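Local coordinates for copper-containing nitrite reductase (PDB 6HBE), which probably reduces nitrite to nitric oxide with electrons from cytochrome c, working as a copper-containing homotrimer whose subunits carry an additional cupredoxin domain, at residues F44-M49 with F111-A116; I251-P256 with G260-V265; T350-M353 with F358-K361. One frame throughout, in Å; residues are numbered along the deposited sequence. Where two conformers were deposited one is given.

In the fold
Read from the N terminus, contact 1 comes first: Phe44-Met49, at the end of strand 39-46, meets Phe111-Ala116 across a loop of 61 residues and so joins the two sheets of the first cupredoxin domain beside its copper ligands. Contact 2 follows, closing a loop of three residues where strand 248-254 passes to strand 260-266 between the two sheets of the second domain. Contact 3, a beta hairpin with four residues between its segments, lies in the plastocyanin-like third domain. The three follow in series, neither nested nor crossed, and none touches another. Centres of contacts 2 and 3 lie about 45 Å apart, on opposite sides of the chain's centre.

Contact 1 (F44-M49 with F111-A116); sequences FSFNDM and FMYHCA. With CU (copper (II) ion), chain M; CU (copper (II) ion), chain N.
Phe46 and Cys115 mark the nearest approach of the two backbones, CA to CA 8.5 Å, a gap that side chains rather than main-chain bonds must bridge. The Phe46 ring does so from the last residue of its strand, where a type I' turn from Phe46 to Met49 begins. Tyr113 turns its edge toward the Phe46 face in an offset edge-to-face pair, planes at 65°, and its CE1 comes 3.8 Å from Phe46 CD2. CG of Tyr113 sits between backbone N and carbonyl carbon (chi1 72°), which carries the ring toward Phe46. At its own edge, Phe46 reaches the backbone: CE2 lies 3.8 Å from Cys115 N, nearly in the ring plane. A leucine in place of this phenylalanine would probably leave Tyr113 without its aromatic partner and open a gap beside the Cys115 backbone. Adjacent residues here serve two coppers: Cys115 SG (2.1 Å), with His75, His125 and Gln130, the type 1 site; His114 NE2 (2.0 Å), with His80, a water and His267 of a second subunit, the type 2 site. As in other copper nitrite reductases, this His-Cys pair probably carries electrons between them. Strand 21-36 touches Tyr113 through Leu26, while helix 120-126 packs on His114.

Contact 2 (I251-P256 with G260-V265); sequences IEWRVP and GDYTLV
Trp253 presents the edge of its six-membered ring to the face of Tyr262, an offset edge-to-face pair with centroids 5.8 Å apart and planes at 68°. The outermost carbon does the touching: Trp253 CH2 stands 3.9 Å from Tyr262 CD2, nearly in the indole plane. One face of the indole meets the backbone of its own segment, Val255 CA, offset toward the rim. With CG anti to N (chi1 174°), Trp253 extends across to the tyrosine, and the two side chains cross at about a right angle.

Two further groups approach the phenol ring obliquely. Val255 brings CG1 to 3.9 Å from Tyr262 CE1, and Pro256, on the same side of the ring, puts CD 3.8 Å from Tyr262 CE2. Segments 251-256 and 260-265 belong to different sheets of the second cupredoxin domain: strand 248-254 lies in one and strand 260-266 in the other, so the aromatic pair fills the space between layers of a beta sandwich. Val217 of strand 213-217 packs against both rings.

The phenol oxygen lies 3.6 Å from Pro256 CB, but its hydrogen bond is to the carbonyl of Val258 in the connecting loop, which ties the end of the ring to that loop. Trp253 NE1 bonds to Asn83 OD1 of the third subunit, and Gln85 of that subunit packs on Tyr262.

Contact 3 (T350-M353 with F358-K361); sequences TVQM and FYPK
Phe358 opens its strand opposite Met353, in an antiparallel non-hydrogen-bonded pair whose CA atoms are 4.8 Å apart. Both side chains leave the sheet on the same face and run alongside each other, with Met353 CG set obliquely to the ring, 3.7 Å from Phe358 CE1. Val351, on that face too, adds a looser contact through CG1 to Phe358 CB. Backbone also takes part: CA of Phe358 makes a CA-H...O contact with Gln352 O at 3.3 Å.

Tyr359 forms the hydrogen-bonded pair with Gln352. Its N donates to Gln352 O, and its O accepts from Gln352 N, each bond 2.9 Å long, at N-H...O angles of 157° and 161°. The two side chains rise together from the other face, amide and ring planes 48° apart. Tyr359 CD2 comes 4.0 Å from Gln352 OE1; the hydrogen bond of that oxygen is to Arg168 NH1. A water donates to both Tyr359 O and Thr350 O, so the tyrosine carbonyl accepts two hydrogen bonds, one from Gln352 N and one from the water, which links it to the carbonyl of Thr350.

Pro360 follows across a cis peptide bond. Its CD lies 3.7 Å from Thr350 O, and the ladder between these segments goes no further than the Tyr359 pair.

The hairpin thus separates its chemistry by face. Polar and aromatic groups share the Gln352-Tyr359 side with a bridging water nearby, whereas the Met353-Phe358 side is apolar and buried, packed against the copper ligands His390 and Met434, consistent with a hydrophobic surround for the third-domain copper.

Contact 1 (F44-M49 with F111-A116)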
# COMPACT_ATOMS: atom_id res chain seq x y z
N PHE C 44 15.00 8.19 -16.65
CA PHE C 44 14.67 9.09 -17.75
C PHE C 44 14.25 10.44 -17.18
O PHE C 44 13.69 10.50 -16.08
CB PHE C 44 13.50 8.55 -18.58
CG PHE C 44 13.75 7.21 -19.24
CD1 PHE C 44 14.74 7.06 -20.22
CD2 PHE C 44 12.94 6.09 -18.95
CE1 PHE C 44 14.98 5.83 -20.85
CE2 PHE C 44 13.17 4.86 -19.57
CZ PHE C 44 14.19 4.73 -20.52
N SER C 45 14.49 11.53 -17.93
CA SER C 45 14.09 12.88 -17.51
C SER C 45 13.53 13.73 -18.65
O SER C 45 13.58 13.33 -19.85
CB SER C 45 15.29 13.62 -16.91
OG SER C 45 16.22 13.99 -17.90
N PHE C 46 12.98 14.87 -18.27
CA PHE C 46 12.88 16.04 -19.14
C PHE C 46 13.95 17.04 -18.68
O PHE C 46 14.01 17.43 -17.51
CB PHE C 46 11.51 16.68 -19.08
CG PHE C 46 10.41 15.82 -19.64
CD1 PHE C 46 10.30 15.64 -21.00
CD2 PHE C 46 9.54 15.15 -18.80
CE1 PHE C 46 9.31 14.83 -21.53
CE2 PHE C 46 8.54 14.35 -19.31
CZ PHE C 46 8.42 14.18 -20.68
N ASN C 47 14.83 17.41 -19.62
CA ASN C 47 15.86 18.43 -19.40
C ASN C 47 16.87 18.14 -18.29
O ASN C 47 17.38 19.07 -17.65
CB ASN C 47 15.22 19.79 -19.16
CG ASN C 47 14.26 20.19 -20.26
OD1 ASN C 47 13.29 19.48 -20.60
ND2 ASN C 47 14.49 21.36 -20.82
N ASP C 48 17.16 16.86 -18.09
CA ASP C 48 18.18 16.40 -17.18
C ASP C 48 17.93 16.68 -15.66
O ASP C 48 18.89 16.79 -14.89
CB ASP C 48 19.53 16.96 -17.65
CG ASP C 48 20.71 16.03 -17.37
OD1 ASP C 48 20.62 14.79 -17.57
OD2 ASP C 48 21.77 16.59 -17.00
N MET C 49 16.66 16.82 -15.28
CA MET C 49 16.23 17.01 -13.87
C MET C 49 14.99 16.14 -13.60
O MET C 49 14.18 15.96 -14.49
CB MET C 49 15.88 18.48 -13.59
CG MET C 49 15.25 19.25 -14.75
SD MET C 49 15.01 21.02 -14.45
CE MET C 49 16.51 21.40 -13.56
N PHE C 111 -1.20 21.02 -11.90
CA PHE C 111 -1.34 19.88 -12.81
C PHE C 111 -0.04 19.12 -13.00
O PHE C 111 1.04 19.71 -13.12
CB PHE C 111 -1.87 20.34 -14.16
CG PHE C 111 -3.23 20.99 -14.08
CD1 PHE C 111 -4.38 20.20 -14.01
CD2 PHE C 111 -3.34 22.36 -14.03
CE1 PHE C 111 -5.64 20.79 -13.89
CE2 PHE C 111 -4.60 22.97 -13.90
CZ PHE C 111 -5.74 22.19 -13.83
N MET C 112 -0.14 17.80 -13.08
CA MET C 112 1.01 16.95 -13.46
C MET C 112 1.23 16.96 -14.98
O MET C 112 0.27 17.05 -15.76
CB MET C 112 0.74 15.49 -13.02
CG MET C 112 1.94 14.51 -13.07
SD MET C 112 1.44 12.93 -12.32
CE MET C 112 2.82 11.85 -12.67
N TYR C 113 2.49 16.82 -15.40
CA TYR C 113 2.83 16.39 -16.76
C TYR C 113 3.81 15.24 -16.62
O TYR C 113 4.48 15.12 -15.59
CB TYR C 113 3.36 17.55 -17.66
CG TYR C 113 4.76 18.06 -17.35
CD1 TYR C 113 5.89 17.33 -17.77
CD2 TYR C 113 4.97 19.25 -16.66
CE1 TYR C 113 7.17 17.78 -17.51
CE2 TYR C 113 6.27 19.70 -16.39
CZ TYR C 113 7.35 18.95 -16.81
OH TYR C 113 8.66 19.32 -16.55
N HIS C 114 3.89 14.37 -17.64
CA HIS C 114 4.73 13.18 -17.58
C HIS C 114 4.91 12.57 -18.97
O HIS C 114 4.20 12.93 -19.90
CB HIS C 114 4.13 12.11 -16.60
CG HIS C 114 2.74 11.66 -16.94
ND1 HIS C 114 2.50 10.63 -17.82
CD2 HIS C 114 1.53 12.08 -16.52
CE1 HIS C 114 1.19 10.46 -17.96
NE2 HIS C 114 0.58 11.29 -17.15
N CYS C 115 5.85 11.65 -19.10
CA CYS C 115 6.08 11.03 -20.39
C CYS C 115 4.89 10.14 -20.76
O CYS C 115 4.29 9.51 -19.88
CB CYS C 115 7.36 10.16 -20.38
SG CYS C 115 7.89 9.62 -22.06
N ALA C 116 4.57 10.08 -22.06
CA ALA C 116 3.52 9.20 -22.57
C ALA C 116 3.88 8.69 -23.98
O ALA C 116 3.33 9.16 -24.98
CB ALA C 116 2.19 9.96 -22.58
CU CU M . -1.36 11.45 -16.63
CU CU N . 9.67 8.44 -21.86
O HOH W 1 -2.17 11.28 -18.39

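Contact 2 (I251-P256 with G260-V265)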
# COMPACT_ATOMS: atom_id res chain seq x y z
N ILE C 251 -2.35 25.57 -0.78
CA ILE C 251 -2.54 25.76 0.66
C ILE C 251 -2.09 27.21 1.01
O ILE C 251 -1.02 27.65 0.59
CB ILE C 251 -1.69 24.73 1.42
CG1 ILE C 251 -2.22 23.30 1.16
CG2 ILE C 251 -1.62 25.02 2.92
CD1 ILE C 251 -1.17 22.22 1.43
N GLU C 252 -2.93 27.93 1.76
CA GLU C 252 -2.59 29.25 2.34
C GLU C 252 -2.48 29.12 3.87
O GLU C 252 -3.38 28.59 4.51
CB GLU C 252 -3.70 30.25 1.97
CG GLU C 252 -3.82 30.53 0.48
CD GLU C 252 -4.91 31.57 0.18
OE1 GLU C 252 -6.07 31.36 0.55
OE2 GLU C 252 -4.59 32.60 -0.42
N TRP C 253 -1.37 29.59 4.44
CA TRP C 253 -1.10 29.50 5.86
C TRP C 253 -0.18 30.67 6.25
O TRP C 253 0.77 30.98 5.53
CB TRP C 253 -0.41 28.13 6.18
CG TRP C 253 0.08 27.91 7.62
CD1 TRP C 253 -0.69 27.83 8.75
CD2 TRP C 253 1.43 27.67 8.04
NE1 TRP C 253 0.10 27.61 9.85
CE2 TRP C 253 1.40 27.52 9.44
CE3 TRP C 253 2.66 27.65 7.38
CZ2 TRP C 253 2.56 27.28 10.19
CZ3 TRP C 253 3.81 27.41 8.13
CH2 TRP C 253 3.75 27.25 9.52
N ARG C 254 -0.47 31.30 7.39
CA ARG C 254 0.45 32.26 8.01
C ARG C 254 1.35 31.60 9.02
O ARG C 254 0.88 30.82 9.85
CB ARG C 254 -0.31 33.40 8.66
CG ARG C 254 -0.88 34.34 7.61
CD ARG C 254 -1.93 35.28 8.15
NE ARG C 254 -3.16 34.59 8.51
CZ ARG C 254 -4.34 35.18 8.67
NH1 ARG C 254 -4.48 36.49 8.49
NH2 ARG C 254 -5.40 34.46 9.02
N VAL C 255 2.63 31.91 8.96
CA VAL C 255 3.60 31.41 9.93
C VAL C 255 3.20 32.08 11.27
O VAL C 255 3.09 33.33 11.32
CB VAL C 255 5.06 31.76 9.56
CG1 VAL C 255 6.02 31.19 10.58
CG2 VAL C 255 5.47 31.23 8.18
N PRO C 256 2.96 31.28 12.33
CA PRO C 256 2.67 31.83 13.66
C PRO C 256 3.76 32.80 14.16
O PRO C 256 4.89 32.77 13.68
CB PRO C 256 2.60 30.58 14.56
CG PRO C 256 2.16 29.48 13.62
CD PRO C 256 2.85 29.80 12.33
N GLY C 260 11.52 29.63 15.13
CA GLY C 260 11.92 28.24 15.23
C GLY C 260 11.56 27.44 13.98
O GLY C 260 11.05 27.97 13.00
N ASP C 261 11.84 26.14 14.04
CA ASP C 261 11.63 25.26 12.89
C ASP C 261 10.17 24.75 12.82
O ASP C 261 9.63 24.30 13.82
CB ASP C 261 12.58 24.06 12.97
CG ASP C 261 14.01 24.41 12.63
OD1 ASP C 261 14.30 25.58 12.24
OD2 ASP C 261 14.88 23.49 12.74
N TYR C 262 9.55 24.86 11.64
CA TYR C 262 8.24 24.34 11.36
C TYR C 262 8.44 23.28 10.27
O TYR C 262 8.75 23.63 9.12
CB TYR C 262 7.30 25.46 10.88
CG TYR C 262 6.94 26.51 11.94
CD1 TYR C 262 7.76 27.61 12.17
CD2 TYR C 262 5.78 26.40 12.68
CE1 TYR C 262 7.44 28.57 13.15
CE2 TYR C 262 5.44 27.33 13.68
CZ TYR C 262 6.27 28.43 13.89
OH TYR C 262 5.94 29.38 14.85
N THR C 263 8.34 22.01 10.65
CA THR C 263 8.77 20.90 9.79
C THR C 263 7.65 20.52 8.80
O THR C 263 6.53 20.25 9.22
CB THR C 263 9.23 19.72 10.67
OG1 THR C 263 10.42 20.08 11.36
CG2 THR C 263 9.51 18.48 9.86
N LEU C 264 7.99 20.44 7.53
CA LEU C 264 7.09 19.98 6.46
C LEU C 264 7.29 18.47 6.28
O LEU C 264 8.43 17.99 6.10
CB LEU C 264 7.42 20.70 5.15
CG LEU C 264 6.60 20.34 3.92
CD1 LEU C 264 5.20 20.93 4.08
CD2 LEU C 264 7.27 20.84 2.63
N VAL C 265 6.19 17.71 6.30
CA VAL C 265 6.31 16.25 6.31
C VAL C 265 5.01 15.63 5.78
O VAL C 265 3.90 16.26 5.83
CB VAL C 265 6.67 15.75 7.75
CG1 VAL C 265 5.52 15.94 8.72
CG2 VAL C 265 7.17 14.29 7.77

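Contact 3 (T350-M353 with F358-K361)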
# COMPACT_ATOMS: atom_id res chain seq x y z
N THR C 350 13.23 -19.50 -11.85
CA THR C 350 12.46 -18.46 -12.55
C THR C 350 13.22 -17.13 -12.72
O THR C 350 13.79 -16.59 -11.76
CB THR C 350 11.13 -18.20 -11.81
OG1 THR C 350 10.37 -19.41 -11.76
CG2 THR C 350 10.29 -17.17 -12.53
N VAL C 351 13.21 -16.58 -13.93
CA VAL C 351 13.55 -15.18 -14.14
C VAL C 351 12.32 -14.47 -14.68
O VAL C 351 11.82 -14.82 -15.75
CB VAL C 351 14.76 -14.99 -15.09
CG1 VAL C 351 15.03 -13.50 -15.34
CG2 VAL C 351 15.98 -15.65 -14.48
N GLN C 352 11.83 -13.48 -13.92
CA GLN C 352 10.67 -12.69 -14.35
C GLN C 352 11.08 -11.49 -15.18
O GLN C 352 12.03 -10.80 -14.84
CB GLN C 352 9.89 -12.17 -13.13
CG GLN C 352 9.35 -13.23 -12.22
CD GLN C 352 8.50 -12.66 -11.08
OE1 GLN C 352 8.74 -11.54 -10.63
NE2 GLN C 352 7.51 -13.40 -10.64
N MET C 353 10.33 -11.23 -16.25
CA MET C 353 10.31 -9.92 -16.89
C MET C 353 9.14 -9.17 -16.23
O MET C 353 8.02 -9.65 -16.26
CB MET C 353 10.07 -10.02 -18.40
CG MET C 353 11.14 -10.80 -19.15
SD MET C 353 10.40 -11.99 -20.29
CE MET C 353 11.80 -12.27 -21.41
N PHE C 358 14.43 -7.27 -15.38
CA PHE C 358 14.59 -8.69 -15.14
C PHE C 358 14.80 -8.93 -13.64
O PHE C 358 15.62 -8.26 -13.04
CB PHE C 358 15.79 -9.29 -15.92
CG PHE C 358 15.66 -9.18 -17.42
CD1 PHE C 358 14.83 -10.02 -18.13
CD2 PHE C 358 16.38 -8.20 -18.13
CE1 PHE C 358 14.71 -9.91 -19.51
CE2 PHE C 358 16.28 -8.09 -19.51
CZ PHE C 358 15.43 -8.94 -20.20
N TYR C 359 14.08 -9.90 -13.07
CA TYR C 359 14.13 -10.21 -11.63
C TYR C 359 14.30 -11.70 -11.37
O TYR C 359 13.43 -12.48 -11.72
CB TYR C 359 12.85 -9.71 -10.92
CG TYR C 359 12.90 -9.87 -9.42
CD1 TYR C 359 13.68 -9.02 -8.64
CD2 TYR C 359 12.20 -10.88 -8.79
CE1 TYR C 359 13.75 -9.17 -7.26
CE2 TYR C 359 12.27 -11.04 -7.40
CZ TYR C 359 13.03 -10.17 -6.65
OH TYR C 359 13.08 -10.33 -5.28
N PRO C 360 15.39 -12.13 -10.74
CA PRO C 360 16.48 -11.29 -10.21
C PRO C 360 17.39 -10.70 -11.30
O PRO C 360 17.44 -11.23 -12.43
CB PRO C 360 17.26 -12.29 -9.33
CG PRO C 360 17.03 -13.61 -9.98
CD PRO C 360 15.66 -13.56 -10.62
N LYS C 361 18.03 -9.56 -11.01
CA LYS C 361 18.94 -8.90 -11.95
C LYS C 361 20.18 -9.76 -12.32
O LYS C 361 20.62 -9.76 -13.48
CB LYS C 361 19.41 -7.54 -11.42
CG LYS C 361 18.31 -6.47 -11.33
CD LYS C 361 18.80 -5.21 -10.61
CE LYS C 361 17.71 -4.11 -10.48
NZ LYS C 361 17.08 -3.74 -11.78
O HOH W 2 12.21 -14.47 -10.33